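PDB 5UGZ: putative thioesterase from Escherichia coli, which is a type II thioesterase of the colibactin NRPS/PKS pathway, releasing intermediates from the assembly line, probably by hydrolysing their thioester links. Local coordinates for residues 90-95 / 117-122. Numbering follows the deposited sequence.
Sequences GDYAIF and DMPCAL
Tyr92 reaches across to the 117-122 segment with both ring and hydroxyl. Pro119 lies over one face of the ring: Pro119 CA makes a CH-pi contact 3.9 Å from the Tyr92 ring centroid. Proline's restricted backbone suits this place, holding that CA-H over the ring, while Pro119 CB packs 3.5 Å from Tyr92 CE1. With chi1 at 71°, CG sits between the backbone N and the carbonyl carbon, swinging the ring beneath the incoming loop, where Tyr92 OH donates to Asp117 O (2.8 Å) in that carbonyl's plane. Cutting the side chain back to an alanine is likely to leave Asp117 O without this donor and open a gap under Pro119. The tyrosine backbone also takes part: Cys120 N donates to Tyr92 O (2.7 Å). The small Cys120 thiol fits SG against Asp91 CB (3.5 Å), its side chain also touching Ile24 of strand 24-29. Farther along, Ile94 and Leu122 pair in parallel, their branched side chains lying side by side with Ile94 CB 3.6 Å from Leu122 CD2; helix 99-113 packs on Ile94, Tyr92 and Pro119. The contact joins the starts of two adjacent parallel strands of a beta-alpha-beta unit in the alpha/beta-hydrolase sheet. Polar bonds thus fix the loop's path, and apolar packing joins it to the core.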
ATOM      1  N   GLY A  90      -0.959 -11.124  18.367  1.00 26.31           N
ATOM      2  CA  GLY A  90      -2.405 -11.141  18.261  1.00 28.26           C
ATOM      3  C   GLY A  90      -2.892 -11.124  16.822  1.00 26.73           C
ATOM      4  O   GLY A  90      -2.163 -11.462  15.886  1.00 26.59           O
ATOM      5  N   ASP A  91      -4.154 -10.722  16.652  1.00 24.64           N
ATOM      6  CA  ASP A  91      -4.728 -10.505  15.329  1.00 23.04           C
ATOM      7  C   ASP A  91      -4.154  -9.262  14.663  1.00 19.41           C
ATOM      8  O   ASP A  91      -3.874  -8.257  15.313  1.00 21.39           O
ATOM      9  CB  ASP A  91      -6.241 -10.343  15.420  1.00 22.74           C
ATOM     10  CG  ASP A  91      -6.894 -11.481  16.150  1.00 28.87           C
ATOM     11  OD1 ASP A  91      -6.980 -12.589  15.576  1.00 33.19           O
ATOM     12  OD2 ASP A  91      -7.313 -11.268  17.303  1.00 29.61           O
ATOM     13  N   TYR A  92      -4.042  -9.310  13.342  1.00 20.36           N
ATOM     14  CA  TYR A  92      -3.585  -8.136  12.609  1.00 17.28           C
ATOM     15  C   TYR A  92      -4.044  -8.220  11.159  1.00 17.78           C
ATOM     16  O   TYR A  92      -4.354  -9.296  10.640  1.00 18.08           O
ATOM     17  CB  TYR A  92      -2.057  -7.990  12.704  1.00 17.13           C
ATOM     18  CG  TYR A  92      -1.281  -9.020  11.914  1.00 16.69           C
ATOM     19  CD1 TYR A  92      -0.878  -8.756  10.616  1.00 15.21           C
ATOM     20  CD2 TYR A  92      -0.954 -10.249  12.464  1.00 17.96           C
ATOM     21  CE1 TYR A  92      -0.188  -9.668   9.897  1.00 17.13           C
ATOM     22  CE2 TYR A  92      -0.262 -11.196  11.731  1.00 18.04           C
ATOM     23  CZ  TYR A  92       0.122 -10.891  10.443  1.00 19.40           C
ATOM     24  OH  TYR A  92       0.832 -11.798   9.680  1.00 20.87           O
ATOM     25  N   ALA A  93      -4.107  -7.055  10.522  1.00 18.64           N
ATOM     26  CA  ALA A  93      -4.385  -6.919   9.101  1.00 15.24           C
ATOM     27  C   ALA A  93      -3.323  -6.012   8.504  1.00 13.78           C
ATOM     28  O   ALA A  93      -2.557  -5.383   9.226  1.00 13.23           O
ATOM     29  CB  ALA A  93      -5.776  -6.337   8.844  1.00 16.32           C
ATOM     30  N   ILE A  94      -3.280  -5.942   7.174  1.00 14.13           N
ATOM     31  CA  ILE A  94      -2.342  -5.086   6.459  1.00 14.31           C
ATOM     32  C   ILE A  94      -3.075  -4.377   5.333  1.00 13.26           C
ATOM     33  O   ILE A  94      -3.755  -5.022   4.530  1.00 12.54           O
ATOM     34  CB  ILE A  94      -1.147  -5.871   5.896  1.00 12.83           C
ATOM     35  CG1 ILE A  94      -0.644  -6.851   6.964  1.00 14.69           C
ATOM     36  CG2 ILE A  94      -0.063  -4.887   5.398  1.00 12.19           C
ATOM     37  CD1 ILE A  94       0.571  -7.640   6.585  1.00 14.66           C
ATOM     38  N   PHE A  95      -2.940  -3.052   5.283  1.00 11.15           N
ATOM     39  CA  PHE A  95      -3.479  -2.229   4.218  1.00 11.47           C
ATOM     40  C   PHE A  95      -2.312  -1.523   3.543  1.00 12.34           C
ATOM     41  O   PHE A  95      -1.416  -1.022   4.223  1.00 12.22           O
ATOM     42  CB  PHE A  95      -4.495  -1.193   4.769  1.00 12.41           C
ATOM     43  CG  PHE A  95      -5.046  -0.261   3.726  1.00 13.40           C
ATOM     44  CD1 PHE A  95      -4.293   0.817   3.264  1.00 13.20           C
ATOM     45  CD2 PHE A  95      -6.313  -0.461   3.197  1.00 15.90           C
ATOM     46  CE1 PHE A  95      -4.785   1.680   2.288  1.00 13.44           C
ATOM     47  CE2 PHE A  95      -6.820   0.410   2.220  1.00 16.59           C
ATOM     48  CZ  PHE A  95      -6.048   1.478   1.768  1.00 14.05           C
ATOM     49  N   ASP A 117       1.864 -15.850  12.603  1.00 22.43           N
ATOM     50  CA  ASP A 117       0.581 -16.345  12.130  1.00 23.02           C
ATOM     51  C   ASP A 117       0.093 -15.534  10.938  1.00 21.24           C
ATOM     52  O   ASP A 117       0.603 -14.453  10.629  1.00 21.02           O
ATOM     53  CB  ASP A 117      -0.484 -16.290  13.222  1.00 23.01           C
ATOM     54  CG  ASP A 117      -0.101 -17.075  14.454  1.00 27.82           C
ATOM     55  OD1 ASP A 117       0.396 -18.222  14.318  1.00 24.58           O
ATOM     56  OD2 ASP A 117      -0.302 -16.530  15.562  1.00 29.67           O
ATOM     57  N   MET A 118      -0.920 -16.090  10.278  1.00 18.87           N
ATOM     58  CA  MET A 118      -1.574 -15.446   9.147  1.00 20.25           C
ATOM     59  C   MET A 118      -2.345 -14.205   9.614  1.00 19.89           C
ATOM     60  O   MET A 118      -2.942 -14.220  10.691  1.00 18.93           O
ATOM     61  CB  MET A 118      -2.521 -16.452   8.487  1.00 18.49           C
ATOM     62  CG  MET A 118      -3.179 -16.036   7.183  1.00 19.82           C
ATOM     63  SD  MET A 118      -2.202 -16.194   5.672  1.00 20.18           S
ATOM     64  CE  MET A 118      -1.536 -17.847   5.814  1.00 15.44           C
ATOM     65  N   PRO A 119      -2.331 -13.107   8.840  1.00 18.20           N
ATOM     66  CA  PRO A 119      -3.218 -11.979   9.149  1.00 18.97           C
ATOM     67  C   PRO A 119      -4.690 -12.383   9.115  1.00 18.70           C
ATOM     68  O   PRO A 119      -5.058 -13.414   8.550  1.00 18.73           O
ATOM     69  CB  PRO A 119      -2.905 -10.966   8.040  1.00 16.18           C
ATOM     70  CG  PRO A 119      -2.248 -11.794   6.954  1.00 16.89           C
ATOM     71  CD  PRO A 119      -1.475 -12.826   7.674  1.00 14.53           C
ATOM     72  N   CYS A 120      -5.524 -11.532   9.734  1.00 18.33           N
ATOM     73  CA  CYS A 120      -6.986 -11.634   9.635  1.00 19.38           C
ATOM     74  C   CYS A 120      -7.466 -11.447   8.204  1.00 20.16           C
ATOM     75  O   CYS A 120      -8.334 -12.189   7.715  1.00 19.91           O
ATOM     76  CB  CYS A 120      -7.667 -10.544  10.474  1.00 17.70           C
ATOM     77  SG  CYS A 120      -7.492 -10.587  12.198  1.00 35.84           S
ATOM     78  N   ALA A 121      -6.979 -10.386   7.564  1.00 17.72           N
ATOM     79  CA  ALA A 121      -7.416  -9.899   6.267  1.00 16.19           C
ATOM     80  C   ALA A 121      -6.332  -8.989   5.728  1.00 16.24           C
ATOM     81  O   ALA A 121      -5.487  -8.490   6.474  1.00 15.45           O
ATOM     82  CB  ALA A 121      -8.733  -9.129   6.351  1.00 17.98           C
ATOM     83  N   LEU A 122      -6.381  -8.782   4.419  1.00 16.92           N
ATOM     84  CA  LEU A 122      -5.421  -7.974   3.688  1.00 17.41           C
ATOM     85  C   LEU A 122      -6.198  -7.081   2.749  1.00 15.87           C
ATOM     86  O   LEU A 122      -7.164  -7.529   2.131  1.00 16.99           O
ATOM     87  CB  LEU A 122      -4.427  -8.831   2.872  1.00 15.34           C
ATOM     88  CG  LEU A 122      -3.411  -9.681   3.646  1.00 15.20           C
ATOM     89  CD1 LEU A 122      -2.808 -10.706   2.715  1.00 14.80           C
ATOM     90  CD2 LEU A 122      -2.315  -8.832   4.264  1.00 14.21           C
TER
HETATM   91  O   HOH W   1      -3.846 -12.617  12.588  1.00 20.56           O